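Local coordinates for sugar fermentation stimulation protein homolog (Pyrococcus furiosus, PDB 4DA2) that probably binds DNA and pairs an OB-fold domain with a calcium-binding domain of the PD-(D/E)xK nuclease type, at residues P9-F15 / R51-P57; A35-N39 / I79-L83; V112-L117 / H156-L160. The protein carries 1 engineered substitution. One frame throughout, in Å; residues are numbered along the deposited sequence.

In the fold
The three contacts follow the chain from the OB domain into the PD-(D/E)xK domain. Interactions 1 and 2 cross along the sequence, their segments alternating, and both reach the curled sheet of the OB domain. Their centres lie about 12 Å apart, and Cys55 SG packs on Ala35 CB at 4.1 Å. Interaction 2 ties strand 31-36 and the residues after it to the start of helix 81-93. Interaction 3 comes later, where a hairpin of the large mixed sheet meets helix 151-165. Its centre is about 22 Å from that of interaction 2 and about 34 Å from that of interaction 1. The side chains of Thr81 and His156 lie about 6 and 5 Å from bound calcium, so interactions 2 and 3 both border the metal region.

Interaction 1: residues P9-F15 / R51-P57; sequences PLFPCIF and RIGYCTP
Phe11 and Cys55 face each other as a hydrogen-bonded antiparallel pair at one end of the paired strands. Phe11 N donates to Cys55 O at 2.8 Å, almost straight at 176°, and Cys55 N returns a bond to Phe11 O. Cys13 and Gly53 form the next such pair. Here each N-H comes in above the plane of the partner carbonyl, and both bonds are more bent. Phe15 N gives a further bond to Arg51 O.

The tight part is the buried face with Cys13 and Cys55. SG of Cys13 takes the crowded position between its backbone N and carbonyl carbon (chi1 68°). This lays the sulfur over Gly53, 3.5 Å from Gly53 C. A side chain at Gly53 would point to this same face and press on the sulfur. The two sulfurs, Cys13 SG and Cys55 SG, are 3.7 Å apart and pack without a disulfide. Val26 and Ile28 of strand 23-28 also touch Cys13.

The other face holds Pro12, Tyr54, Ile14 and Ile52. Pro12 CB meets Tyr54 CE1 at 3.9 Å, and Leu10 CD1 reaches Tyr54 CB. Tyr54 is buried, with Ile76 and Leu217 against it. Ile52 is exposed, and its CD1 only grazes Ile14 CG1 at 4.2 Å. The far end, with Pro9 and Pro57, is also exposed. There Pro57 CG touches Phe11 CE2 at 3.6 Å, while Pro9 CG rests on Pro57 CD. One polar bond closes this end: Thr56 OG1 donates to Pro9 O at 2.7 Å, in the carbonyl plane.

Strand 52-57 also pairs with strand 65-72, and strand 11-18 with strand 23-28. The contact therefore joins neighbouring antiparallel strands within the curled sheet of an OB fold.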
ATOM      1  N   PRO A   9       7.859  18.709  -3.821  1.00 27.15           N
ATOM      2  CA  PRO A   9       7.580  19.347  -2.530  1.00 19.68           C
ATOM      3  C   PRO A   9       6.407  18.691  -1.792  1.00 23.19           C
ATOM      4  O   PRO A   9       5.564  18.038  -2.411  1.00 23.25           O
ATOM      5  CB  PRO A   9       7.185  20.774  -2.928  1.00 25.87           C
ATOM      6  CG  PRO A   9       6.603  20.640  -4.266  1.00 44.58           C
ATOM      7  CD  PRO A   9       7.273  19.471  -4.944  1.00 27.59           C
ATOM      8  N   LEU A  10       6.342  18.910  -0.486  1.00 19.31           N
ATOM      9  CA  LEU A  10       5.320  18.338   0.352  1.00 26.18           C
ATOM     10  C   LEU A  10       4.568  19.494   1.000  1.00 30.22           C
ATOM     11  O   LEU A  10       5.179  20.344   1.648  1.00 28.97           O
ATOM     12  CB  LEU A  10       5.965  17.406   1.393  1.00 30.18           C
ATOM     13  CG  LEU A  10       5.069  16.361   2.044  1.00 29.60           C
ATOM     14  CD1 LEU A  10       4.426  15.463   0.989  1.00 26.70           C
ATOM     15  CD2 LEU A  10       5.873  15.548   3.083  1.00 19.80           C
ATOM     16  N   PHE A  11       3.255  19.563   0.782  1.00 23.09           N
ATOM     17  CA  PHE A  11       2.437  20.648   1.348  1.00 23.40           C
ATOM     18  C   PHE A  11       1.490  20.148   2.443  1.00 26.74           C
ATOM     19  O   PHE A  11       0.633  19.315   2.166  1.00 26.33           O
ATOM     20  CB  PHE A  11       1.617  21.352   0.244  1.00 32.37           C
ATOM     21  CG  PHE A  11       2.455  21.960  -0.852  1.00 37.83           C
ATOM     22  CD1 PHE A  11       3.480  22.861  -0.551  1.00 54.03           C
ATOM     23  CD2 PHE A  11       2.205  21.654  -2.189  1.00 32.85           C
ATOM     24  CE1 PHE A  11       4.258  23.433  -1.564  1.00 63.88           C
ATOM     25  CE2 PHE A  11       2.980  22.220  -3.208  1.00 42.01           C
ATOM     26  CZ  PHE A  11       4.004  23.111  -2.894  1.00 55.12           C
ATOM     27  N   PRO A  12       1.637  20.655   3.689  1.00 18.01           N
ATOM     28  CA  PRO A  12       0.596  20.361   4.679  1.00 19.87           C
ATOM     29  C   PRO A  12      -0.719  20.990   4.207  1.00 30.45           C
ATOM     30  O   PRO A  12      -0.704  22.020   3.526  1.00 23.78           O
ATOM     31  CB  PRO A  12       1.098  21.052   5.961  1.00 23.66           C
ATOM     32  CG  PRO A  12       2.105  22.047   5.502  1.00 44.84           C
ATOM     33  CD  PRO A  12       2.695  21.531   4.225  1.00 27.55           C
ATOM     34  N   CYS A  13      -1.833  20.349   4.537  1.00 18.66           N
ATOM     35  CA  CYS A  13      -3.149  20.827   4.142  1.00 24.95           C
ATOM     36  C   CYS A  13      -4.139  20.386   5.205  1.00 22.96           C
ATOM     37  O   CYS A  13      -3.810  19.540   6.058  1.00 20.33           O
ATOM     38  CB  CYS A  13      -3.528  20.271   2.756  1.00 21.22           C
ATOM     39  SG  CYS A  13      -3.811  18.474   2.725  1.00 23.64           S
ATOM     40  N   ILE A  14      -5.327  20.990   5.197  1.00 19.64           N
ATOM     41  CA  ILE A  14      -6.413  20.553   6.051  1.00 15.89           C
ATOM     42  C   ILE A  14      -7.397  19.770   5.215  1.00 15.11           C
ATOM     43  O   ILE A  14      -7.887  20.266   4.186  1.00 21.27           O
ATOM     44  CB  ILE A  14      -7.141  21.744   6.761  1.00 21.68           C
ATOM     45  CG1 ILE A  14      -6.132  22.597   7.543  1.00 36.61           C
ATOM     46  CG2 ILE A  14      -8.302  21.207   7.647  1.00 20.80           C
ATOM     47  CD1 ILE A  14      -6.650  23.969   7.966  1.00 42.96           C
ATOM     48  N   PHE A  15      -7.697  18.551   5.651  1.00 18.55           N
ATOM     49  CA  PHE A  15      -8.703  17.764   4.965  1.00 17.14           C
ATOM     50  C   PHE A  15     -10.083  18.335   5.242  1.00 24.80           C
ATOM     51  O   PHE A  15     -10.450  18.547   6.398  1.00 27.86           O
ATOM     52  CB  PHE A  15      -8.645  16.291   5.366  1.00 19.27           C
ATOM     53  CG  PHE A  15      -9.577  15.440   4.572  1.00 16.94           C
ATOM     54  CD1 PHE A  15      -9.271  15.088   3.269  1.00 24.43           C
ATOM     55  CD2 PHE A  15     -10.790  15.004   5.119  1.00 15.80           C
ATOM     56  CE1 PHE A  15     -10.173  14.315   2.493  1.00 26.34           C
ATOM     57  CE2 PHE A  15     -11.671  14.229   4.361  1.00 23.32           C
ATOM     58  CZ  PHE A  15     -11.368  13.883   3.050  1.00 24.04           C
ATOM     59  N   ARG A  51      -8.562  17.247   9.880  1.00 22.29           N
ATOM     60  CA  ARG A  51      -7.305  16.470   9.977  1.00 19.51           C
ATOM     61  C   ARG A  51      -6.242  16.999   9.042  1.00 21.28           C
ATOM     62  O   ARG A  51      -6.549  17.428   7.934  1.00 22.90           O
ATOM     63  CB  ARG A  51      -7.579  15.002   9.661  1.00 19.20           C
ATOM     64  CG  ARG A  51      -8.360  14.246  10.733  1.00 24.55           C
ATOM     65  CD  ARG A  51      -7.417  13.797  11.854  1.00 36.31           C
ATOM     66  NE  ARG A  51      -7.980  12.714  12.659  1.00 39.77           N
ATOM     67  CZ  ARG A  51      -8.820  12.882  13.674  1.00 40.05           C
ATOM     68  NH1 ARG A  51      -9.212  14.100  14.033  1.00 70.83           N
ATOM     69  NH2 ARG A  51      -9.275  11.823  14.329  1.00 50.67           N
ATOM     70  N   ILE A  52      -4.988  16.987   9.491  1.00 16.53           N
ATOM     71  CA  ILE A  52      -3.891  17.452   8.665  1.00 14.04           C
ATOM     72  C   ILE A  52      -3.463  16.367   7.681  1.00 15.68           C
ATOM     73  O   ILE A  52      -3.131  15.262   8.095  1.00 16.43           O
ATOM     74  CB  ILE A  52      -2.690  17.876   9.527  1.00 17.73           C
ATOM     75  CG1 ILE A  52      -3.117  18.909  10.597  1.00 32.61           C
ATOM     76  CG2 ILE A  52      -1.559  18.394   8.645  1.00 23.76           C
ATOM     77  CD1 ILE A  52      -3.848  20.159  10.030  1.00 32.92           C
ATOM     78  N   GLY A  53      -3.498  16.694   6.389  1.00 20.39           N
ATOM     79  CA  GLY A  53      -2.964  15.823   5.330  1.00 18.05           C
ATOM     80  C   GLY A  53      -1.717  16.445   4.732  1.00 24.97           C
ATOM     81  O   GLY A  53      -1.304  17.539   5.122  1.00 18.59           O
ATOM     82  N   TYR A  54      -1.116  15.730   3.787  1.00 21.17           N
ATOM     83  CA  TYR A  54       0.063  16.180   3.063  1.00 18.90           C
ATOM     84  C   TYR A  54      -0.172  15.920   1.595  1.00 13.65           C
ATOM     85  O   TYR A  54      -0.563  14.813   1.219  1.00 16.68           O
ATOM     86  CB  TYR A  54       1.332  15.490   3.582  1.00 20.01           C
ATOM     87  CG  TYR A  54       1.650  16.008   4.939  1.00 16.59           C
ATOM     88  CD1 TYR A  54       2.496  17.098   5.114  1.00 17.56           C
ATOM     89  CD2 TYR A  54       1.022  15.460   6.060  1.00 24.36           C
ATOM     90  CE1 TYR A  54       2.743  17.596   6.428  1.00 20.54           C
ATOM     91  CE2 TYR A  54       1.259  15.930   7.320  1.00 18.10           C
ATOM     92  CZ  TYR A  54       2.101  16.982   7.508  1.00 18.60           C
ATOM     93  OH  TYR A  54       2.239  17.392   8.821  1.00 27.97           O
ATOM     94  N   CYS A  55       0.009  16.971   0.770  1.00 15.97           N
ATOM     95  CA  CYS A  55      -0.208  16.897  -0.672  1.00 14.33           C
ATOM     96  C   CYS A  55       1.102  17.129  -1.434  1.00 10.67           C
ATOM     97  O   CYS A  55       2.035  17.694  -0.880  1.00 16.36           O
ATOM     98  CB  CYS A  55      -1.223  17.966  -1.129  1.00 26.67           C
ATOM     99  SG  CYS A  55      -2.918  17.549  -0.791  1.00 24.39           S
ATOM    100  N   THR A  56       1.168  16.648  -2.669  1.00 20.27           N
ATOM    101  CA  THR A  56       2.241  17.019  -3.591  1.00 16.24           C
ATOM    102  C   THR A  56       1.631  17.404  -4.945  1.00 18.23           C
ATOM    103  O   THR A  56       0.554  16.911  -5.292  1.00 23.19           O
ATOM    104  CB  THR A  56       3.295  15.896  -3.738  1.00 22.78           C
ATOM    105  OG1 THR A  56       4.492  16.458  -4.295  1.00 22.31           O
ATOM    106  CG2 THR A  56       2.796  14.738  -4.612  1.00 19.28           C
ATOM    107  N   PRO A  57       2.300  18.314  -5.708  1.00 28.07           N
ATOM    108  CA  PRO A  57       1.702  18.744  -6.975  1.00 21.70           C
ATOM    109  C   PRO A  57       1.711  17.602  -7.964  1.00 29.52           C
ATOM    110  O   PRO A  57       2.501  16.675  -7.818  1.00 24.54           O
ATOM    111  CB  PRO A  57       2.638  19.867  -7.459  1.00 25.55           C
ATOM    112  CG  PRO A  57       3.356  20.323  -6.244  1.00 29.34           C
ATOM    113  CD  PRO A  57       3.521  19.086  -5.406  1.00 26.15           C
TER

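Interaction 2: residues A35-N39 / I79-L83; sequences ALITN and IDTRL
The N-terminus of helix 81-93 meets the chain that runs on from strand 31-36 of the OB domain. Asp80 is the N-cap, and its OD2 accepts from Leu83 N at 2.8 Å through the anti lone pair. The backbone of Thr38 reaches the first turn directly. Thr81 N donates to Thr38 O at 2.9 Å.

Asn39 makes the second direct bond. Its CG stands anti to the backbone N (chi1 -167°), which brings the amide up to the backbone of Ile79. ND2 donates to Ile79 O at 2.7 Å, on a lone pair and close to the amide plane. On the other side of the amide group, OD1 accepts from Gly41 N, which holds the group against flipping.

The Thr38 side chain lies against the cap, with CB 3.4 Å from Asp80 OD1. Its OG1 sits over one face of the Arg82 guanidinium. Water adds to this. One water accepts from Thr38 N and donates to Asp80 OD1. A second donates to Asp80 OD1 at 2.6 Å and lies 2.5 Å from Thr38 OG1. Arg82 NH1 binds it weakly. The extended Arg82 chain crosses Leu36 at about a right angle, with NH1 3.7 Å from Leu36 CD2.

The two carboxylate oxygens of Asp80 thus divide the work: OD2 caps the helix, and OD1 takes two water protons. The Leu83 N-H at the helix start and the two water donors would probably favour a charged carboxylate here.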
ATOM      1  N   ALA A  35      -7.971  17.477  -4.628  1.00 19.02           N
ATOM      2  CA  ALA A  35      -6.807  16.623  -4.448  1.00 24.74           C
ATOM      3  C   ALA A  35      -7.166  15.189  -4.801  1.00 33.42           C
ATOM      4  O   ALA A  35      -8.194  14.673  -4.370  1.00 19.08           O
ATOM      5  CB  ALA A  35      -6.304  16.708  -2.981  1.00 19.10           C
ATOM      6  N   LEU A  36      -6.328  14.556  -5.612  1.00 15.71           N
ATOM      7  CA  LEU A  36      -6.534  13.181  -6.006  1.00 18.91           C
ATOM      8  C   LEU A  36      -6.334  12.235  -4.823  1.00 20.07           C
ATOM      9  O   LEU A  36      -5.426  12.407  -4.032  1.00 21.88           O
ATOM     10  CB  LEU A  36      -5.520  12.814  -7.091  1.00 25.73           C
ATOM     11  CG  LEU A  36      -5.941  11.708  -8.043  1.00 27.70           C
ATOM     12  CD1 LEU A  36      -7.079  12.194  -8.936  1.00 31.83           C
ATOM     13  CD2 LEU A  36      -4.751  11.245  -8.894  1.00 35.06           C
ATOM     14  N   ILE A  37      -7.196  11.232  -4.725  1.00 17.41           N
ATOM     15  CA  ILE A  37      -7.046  10.175  -3.737  1.00 17.67           C
ATOM     16  C   ILE A  37      -6.862   8.863  -4.524  1.00 21.45           C
ATOM     17  O   ILE A  37      -7.714   8.479  -5.341  1.00 21.22           O
ATOM     18  CB  ILE A  37      -8.299  10.086  -2.805  1.00 19.02           C
ATOM     19  CG1 ILE A  37      -8.413  11.318  -1.899  1.00 25.52           C
ATOM     20  CG2 ILE A  37      -8.275   8.761  -1.983  1.00 19.40           C
ATOM     21  CD1 ILE A  37      -9.813  11.504  -1.276  1.00 29.11           C
ATOM     22  N   THR A  38      -5.738   8.180  -4.306  1.00 17.38           N
ATOM     23  CA  THR A  38      -5.519   6.909  -4.966  1.00 11.76           C
ATOM     24  C   THR A  38      -5.484   5.853  -3.856  1.00 23.36           C
ATOM     25  O   THR A  38      -4.427   5.401  -3.416  1.00 25.13           O
ATOM     26  CB  THR A  38      -4.205   6.924  -5.797  1.00 18.25           C
ATOM     27  OG1 THR A  38      -4.215   8.084  -6.643  1.00 23.41           O
ATOM     28  CG2 THR A  38      -4.063   5.679  -6.668  1.00 30.06           C
ATOM     29  N   ASN A  39      -6.661   5.515  -3.366  1.00 20.32           N
ATOM     30  CA  ASN A  39      -6.843   4.449  -2.377  1.00 18.53           C
ATOM     31  C   ASN A  39      -8.356   4.181  -2.313  1.00 19.55           C
ATOM     32  O   ASN A  39      -9.137   5.088  -2.010  1.00 36.99           O
ATOM     33  CB  ASN A  39      -6.271   4.853  -1.009  1.00 14.88           C
ATOM     34  CG  ASN A  39      -6.136   3.674  -0.023  1.00 22.70           C
ATOM     35  OD1 ASN A  39      -7.055   2.869   0.128  1.00 28.77           O
ATOM     36  ND2 ASN A  39      -4.985   3.601   0.676  1.00 13.99           N
ATOM     37  N   ILE A  79      -1.209   7.047   2.453  1.00 13.69           N
ATOM     38  CA  ILE A  79      -2.411   6.424   1.866  1.00  9.37           C
ATOM     39  C   ILE A  79      -2.382   6.191   0.369  1.00 12.28           C
ATOM     40  O   ILE A  79      -3.152   5.359  -0.133  1.00 12.24           O
ATOM     41  CB  ILE A  79      -3.694   7.211   2.231  1.00 13.19           C
ATOM     42  CG1 ILE A  79      -3.714   8.584   1.564  1.00 15.52           C
ATOM     43  CG2 ILE A  79      -3.839   7.274   3.758  1.00 18.01           C
ATOM     44  CD1 ILE A  79      -5.118   9.025   1.109  1.00 24.18           C
ATOM     45  N   ASP A  80      -1.500   6.904  -0.347  1.00 17.05           N
ATOM     46  CA  ASP A  80      -1.466   6.840  -1.810  1.00 22.14           C
ATOM     47  C   ASP A  80      -0.835   5.521  -2.254  1.00 20.19           C
ATOM     48  O   ASP A  80       0.333   5.239  -1.951  1.00 11.66           O
ATOM     49  CB  ASP A  80      -0.686   8.028  -2.395  1.00 15.60           C
ATOM     50  CG  ASP A  80      -0.756   8.082  -3.930  1.00 19.30           C
ATOM     51  OD1 ASP A  80      -1.634   8.785  -4.472  1.00 23.27           O
ATOM     52  OD2 ASP A  80       0.092   7.437  -4.589  1.00 16.45           O
ATOM     53  N   THR A  81      -1.605   4.718  -2.975  1.00 13.28           N
ATOM     54  CA  THR A  81      -1.113   3.387  -3.377  1.00 19.49           C
ATOM     55  C   THR A  81      -0.013   3.446  -4.442  1.00 16.01           C
ATOM     56  O   THR A  81       0.831   2.543  -4.508  1.00 13.80           O
ATOM     57  CB  THR A  81      -2.254   2.436  -3.803  1.00 17.26           C
ATOM     58  OG1 THR A  81      -2.892   2.954  -4.980  1.00 16.23           O
ATOM     59  CG2 THR A  81      -3.263   2.264  -2.668  1.00 22.81           C
ATOM     60  N   ARG A  82      -0.018   4.504  -5.255  1.00 15.09           N
ATOM     61  CA  ARG A  82       1.050   4.745  -6.213  1.00 14.52           C
ATOM     62  C   ARG A  82       2.391   5.007  -5.527  1.00 13.60           C
ATOM     63  O   ARG A  82       3.416   4.428  -5.946  1.00 15.43           O
ATOM     64  CB  ARG A  82       0.730   5.893  -7.171  1.00 24.95           C
ATOM     65  CG  ARG A  82      -0.340   5.617  -8.179  1.00 30.04           C
ATOM     66  CD  ARG A  82      -0.619   6.889  -8.963  1.00 59.41           C
ATOM     67  NE  ARG A  82      -1.586   6.697 -10.038  1.00 73.34           N
ATOM     68  CZ  ARG A  82      -2.269   7.682 -10.617  1.00 58.79           C
ATOM     69  NH1 ARG A  82      -2.108   8.938 -10.211  1.00 62.05           N
ATOM     70  NH2 ARG A  82      -3.124   7.409 -11.597  1.00 48.96           N
ATOM     71  N   LEU A  83       2.389   5.835  -4.479  1.00 16.69           N
ATOM     72  CA  LEU A  83       3.575   6.122  -3.718  1.00 17.30           C
ATOM     73  C   LEU A  83       4.035   4.846  -3.004  1.00 10.90           C
ATOM     74  O   LEU A  83       5.224   4.538  -2.999  1.00 14.21           O
ATOM     75  CB  LEU A  83       3.326   7.249  -2.697  1.00 12.81           C
ATOM     76  CG  LEU A  83       4.530   7.714  -1.881  1.00 13.39           C
ATOM     77  CD1 LEU A  83       5.810   7.911  -2.710  1.00 15.39           C
ATOM     78  CD2 LEU A  83       4.202   9.013  -1.096  1.00 10.94           C
TER
HETATM   79  O   HOH W   1      -3.633   9.332  -2.776  1.00 18.67           O
HETATM   80  O   HOH W   2      -1.964   9.132  -6.990  1.00 32.87           O

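Interaction 3: residues V112-L117 / H156-L160; sequences VGESRL and HIKEL
Glu159 reaches from helix 151-165 into the tight turn that starts at Val112. Its OE2 accepts from Glu114 N at 2.9 Å. The N-H comes from above the carboxylate plane, 57° out of it. The chain bends at chi2 (-62°), and this lays the carboxylate against the turn, with OE1 3.4 Å from Gly113 CA. Further back, Glu159 CB and Val112 CG1 pass each other at 3.9 Å.

His156, one helical turn earlier, meets the outgoing strand. Ser115 OG lies at the edge of the ring and in its plane, 3.1 Å from His156 CD2. Leu117 CD2 packs beside His156 CB, while Leu117 CD1 touches Leu160 CD2 at 3.7 Å.

The next shell sets these groups in place. Val112 to Ser115 is a type II' beta turn, closed by backbone bonds between its two ends. Gly113 takes a positive phi (56°), and a side chain there would run into Glu159 OE1. Phe129 of strand 127-139 backs Val112 and Leu117, and Leu163 of the same helix as Glu159 touches both. His156 ND1 is hydrogen-bonded to Lys133 NZ. The His156 side chain also touches Glu131, a calcium ligand, and is about 5 Å from a calcium ion.

With an alanine at Glu159, Glu114 N would probably lose its acceptor and a gap would open beside the turn.

The chemistry divides along the helix. His156 lies beside the calcium site of the PD-(D/E)xK domain, whereas Glu159 bonds to the backbone of the turn. That N-H bond probably steadies the charge on Glu159. The Glu114 carboxylate stays out of contact, its OE1 4.9 Å from Glu159 OE2.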
ATOM      1  N   VAL A 112      -3.365 -12.004 -15.129  1.00 19.13           N
ATOM      2  CA  VAL A 112      -3.317 -13.304 -14.487  1.00 27.19           C
ATOM      3  C   VAL A 112      -4.767 -13.726 -14.284  1.00 19.89           C
ATOM      4  O   VAL A 112      -5.522 -13.064 -13.536  1.00 17.54           O
ATOM      5  CB  VAL A 112      -2.641 -13.252 -13.082  1.00 24.97           C
ATOM      6  CG1 VAL A 112      -2.623 -14.615 -12.447  1.00 21.32           C
ATOM      7  CG2 VAL A 112      -1.234 -12.672 -13.155  1.00 19.85           C
ATOM      8  N   GLY A 113      -5.146 -14.832 -14.917  1.00 23.86           N
ATOM      9  CA  GLY A 113      -6.535 -15.323 -14.858  1.00 18.50           C
ATOM     10  C   GLY A 113      -7.506 -14.251 -15.324  1.00 28.16           C
ATOM     11  O   GLY A 113      -7.386 -13.731 -16.433  1.00 22.00           O
ATOM     12  N   GLU A 114      -8.472 -13.918 -14.473  1.00 24.36           N
ATOM     13  CA  GLU A 114      -9.485 -12.920 -14.814  1.00 24.24           C
ATOM     14  C   GLU A 114      -9.095 -11.494 -14.453  1.00 28.77           C
ATOM     15  O   GLU A 114      -9.855 -10.563 -14.702  1.00 29.13           O
ATOM     16  CB  GLU A 114     -10.797 -13.240 -14.094  1.00 40.53           C
ATOM     17  CG  GLU A 114     -11.447 -14.550 -14.458  1.00 48.70           C
ATOM     18  CD  GLU A 114     -12.561 -14.901 -13.491  1.00130.66           C
ATOM     19  OE1 GLU A 114     -12.902 -14.065 -12.620  1.00 54.58           O
ATOM     20  OE2 GLU A 114     -13.092 -16.018 -13.600  1.00 46.24           O
ATOM     21  N   SER A 115      -7.906 -11.321 -13.874  1.00 18.64           N
ATOM     22  CA  SER A 115      -7.532 -10.055 -13.287  1.00 21.49           C
ATOM     23  C   SER A 115      -6.128  -9.611 -13.743  1.00 22.48           C
ATOM     24  O   SER A 115      -5.608 -10.087 -14.754  1.00 22.99           O
ATOM     25  CB  SER A 115      -7.615 -10.195 -11.751  1.00 30.61           C
ATOM     26  OG  SER A 115      -7.581  -8.939 -11.114  1.00 29.80           O
ATOM     27  N   ARG A 116      -5.528  -8.686 -12.996  1.00 22.23           N
ATOM     28  CA  ARG A 116      -4.129  -8.288 -13.197  1.00 17.67           C
ATOM     29  C   ARG A 116      -3.490  -8.212 -11.821  1.00 19.97           C
ATOM     30  O   ARG A 116      -4.119  -7.707 -10.882  1.00 18.88           O
ATOM     31  CB  ARG A 116      -4.026  -6.892 -13.839  1.00 17.00           C
ATOM     32  CG  ARG A 116      -4.505  -6.838 -15.308  1.00 20.08           C
ATOM     33  CD  ARG A 116      -4.394  -5.458 -15.888  1.00 25.59           C
ATOM     34  NE  ARG A 116      -4.270  -5.521 -17.346  1.00 32.79           N
ATOM     35  CZ  ARG A 116      -5.244  -5.277 -18.211  1.00 42.99           C
ATOM     36  NH1 ARG A 116      -6.460  -4.944 -17.792  1.00 89.49           N
ATOM     37  NH2 ARG A 116      -4.991  -5.373 -19.510  1.00 44.17           N
ATOM     38  N   LEU A 117      -2.260  -8.702 -11.696  1.00 18.21           N
ATOM     39  CA  LEU A 117      -1.516  -8.540 -10.438  1.00 13.65           C
ATOM     40  C   LEU A 117      -0.437  -7.485 -10.637  1.00 15.39           C
ATOM     41  O   LEU A 117      -0.043  -7.203 -11.767  1.00 18.81           O
ATOM     42  CB  LEU A 117      -0.897  -9.863 -10.012  1.00 14.91           C
ATOM     43  CG  LEU A 117      -1.877 -10.988  -9.686  1.00 13.00           C
ATOM     44  CD1 LEU A 117      -1.101 -12.293  -9.380  1.00 16.58           C
ATOM     45  CD2 LEU A 117      -2.789 -10.594  -8.524  1.00 15.58           C
ATOM     46  N   HIS A 156      -7.827 -10.975  -6.588  1.00 17.25           N
ATOM     47  CA  HIS A 156      -6.373 -11.065  -6.612  1.00 13.40           C
ATOM     48  C   HIS A 156      -5.880 -12.245  -5.794  1.00  9.94           C
ATOM     49  O   HIS A 156      -5.010 -12.977  -6.240  1.00 13.50           O
ATOM     50  CB  HIS A 156      -5.729  -9.781  -6.110  1.00 13.41           C
ATOM     51  CG  HIS A 156      -5.935  -8.595  -6.998  1.00 16.84           C
ATOM     52  ND1 HIS A 156      -5.769  -7.303  -6.546  1.00 15.69           N
ATOM     53  CD2 HIS A 156      -6.285  -8.497  -8.308  1.00 23.91           C
ATOM     54  CE1 HIS A 156      -5.990  -6.458  -7.542  1.00 18.58           C
ATOM     55  NE2 HIS A 156      -6.325  -7.158  -8.616  1.00 25.58           N
ATOM     56  N   ILE A 157      -6.427 -12.435  -4.595  1.00 13.60           N
ATOM     57  CA  ILE A 157      -5.968 -13.535  -3.728  1.00 12.79           C
ATOM     58  C   ILE A 157      -6.298 -14.893  -4.369  1.00 12.39           C
ATOM     59  O   ILE A 157      -5.490 -15.844  -4.313  1.00 13.29           O
ATOM     60  CB  ILE A 157      -6.492 -13.412  -2.268  1.00 11.16           C
ATOM     61  CG1 ILE A 157      -5.958 -12.114  -1.637  1.00 13.13           C
ATOM     62  CG2 ILE A 157      -6.037 -14.667  -1.416  1.00 10.17           C
ATOM     63  CD1 ILE A 157      -6.831 -11.554  -0.468  1.00 15.22           C
ATOM     64  N   LYS A 158      -7.470 -14.973  -5.020  1.00 13.01           N
ATOM     65  CA  LYS A 158      -7.847 -16.188  -5.747  1.00 15.57           C
ATOM     66  C   LYS A 158      -6.874 -16.523  -6.867  1.00 20.03           C
ATOM     67  O   LYS A 158      -6.503 -17.684  -7.036  1.00 16.61           O
ATOM     68  CB  LYS A 158      -9.314 -16.129  -6.217  1.00 19.06           C
ATOM     69  CG  LYS A 158     -10.310 -16.279  -5.054  1.00 21.50           C
ATOM     70  CD  LYS A 158     -11.769 -16.152  -5.527  1.00 26.27           C
ATOM     71  CE  LYS A 158     -12.745 -16.502  -4.414  1.00 37.34           C
ATOM     72  NZ  LYS A 158     -14.157 -16.420  -4.881  1.00 51.98           N
ATOM     73  N   GLU A 159      -6.411 -15.510  -7.606  1.00 18.37           N
ATOM     74  CA  GLU A 159      -5.462 -15.761  -8.679  1.00 15.65           C
ATOM     75  C   GLU A 159      -4.099 -16.188  -8.115  1.00 13.04           C
ATOM     76  O   GLU A 159      -3.399 -17.006  -8.714  1.00 14.57           O
ATOM     77  CB  GLU A 159      -5.297 -14.543  -9.586  1.00 19.50           C
ATOM     78  CG  GLU A 159      -6.565 -14.126 -10.332  1.00 19.91           C
ATOM     79  CD  GLU A 159      -7.099 -15.196 -11.291  1.00 26.04           C
ATOM     80  OE1 GLU A 159      -6.423 -16.226 -11.544  1.00 30.88           O
ATOM     81  OE2 GLU A 159      -8.207 -14.989 -11.796  1.00 26.72           O
ATOM     82  N   LEU A 160      -3.728 -15.614  -6.958  1.00 19.52           N
ATOM     83  CA  LEU A 160      -2.481 -15.989  -6.284  1.00 18.01           C
ATOM     84  C   LEU A 160      -2.518 -17.466  -5.856  1.00 12.00           C
ATOM     85  O   LEU A 160      -1.531 -18.193  -6.005  1.00 14.49           O
ATOM     86  CB  LEU A 160      -2.210 -15.065  -5.070  1.00  8.82           C
ATOM     87  CG  LEU A 160      -1.810 -13.625  -5.423  1.00 13.64           C
ATOM     88  CD1 LEU A 160      -1.914 -12.729  -4.162  1.00 13.65           C
ATOM     89  CD2 LEU A 160      -0.406 -13.584  -5.956  1.00 14.65           C
TER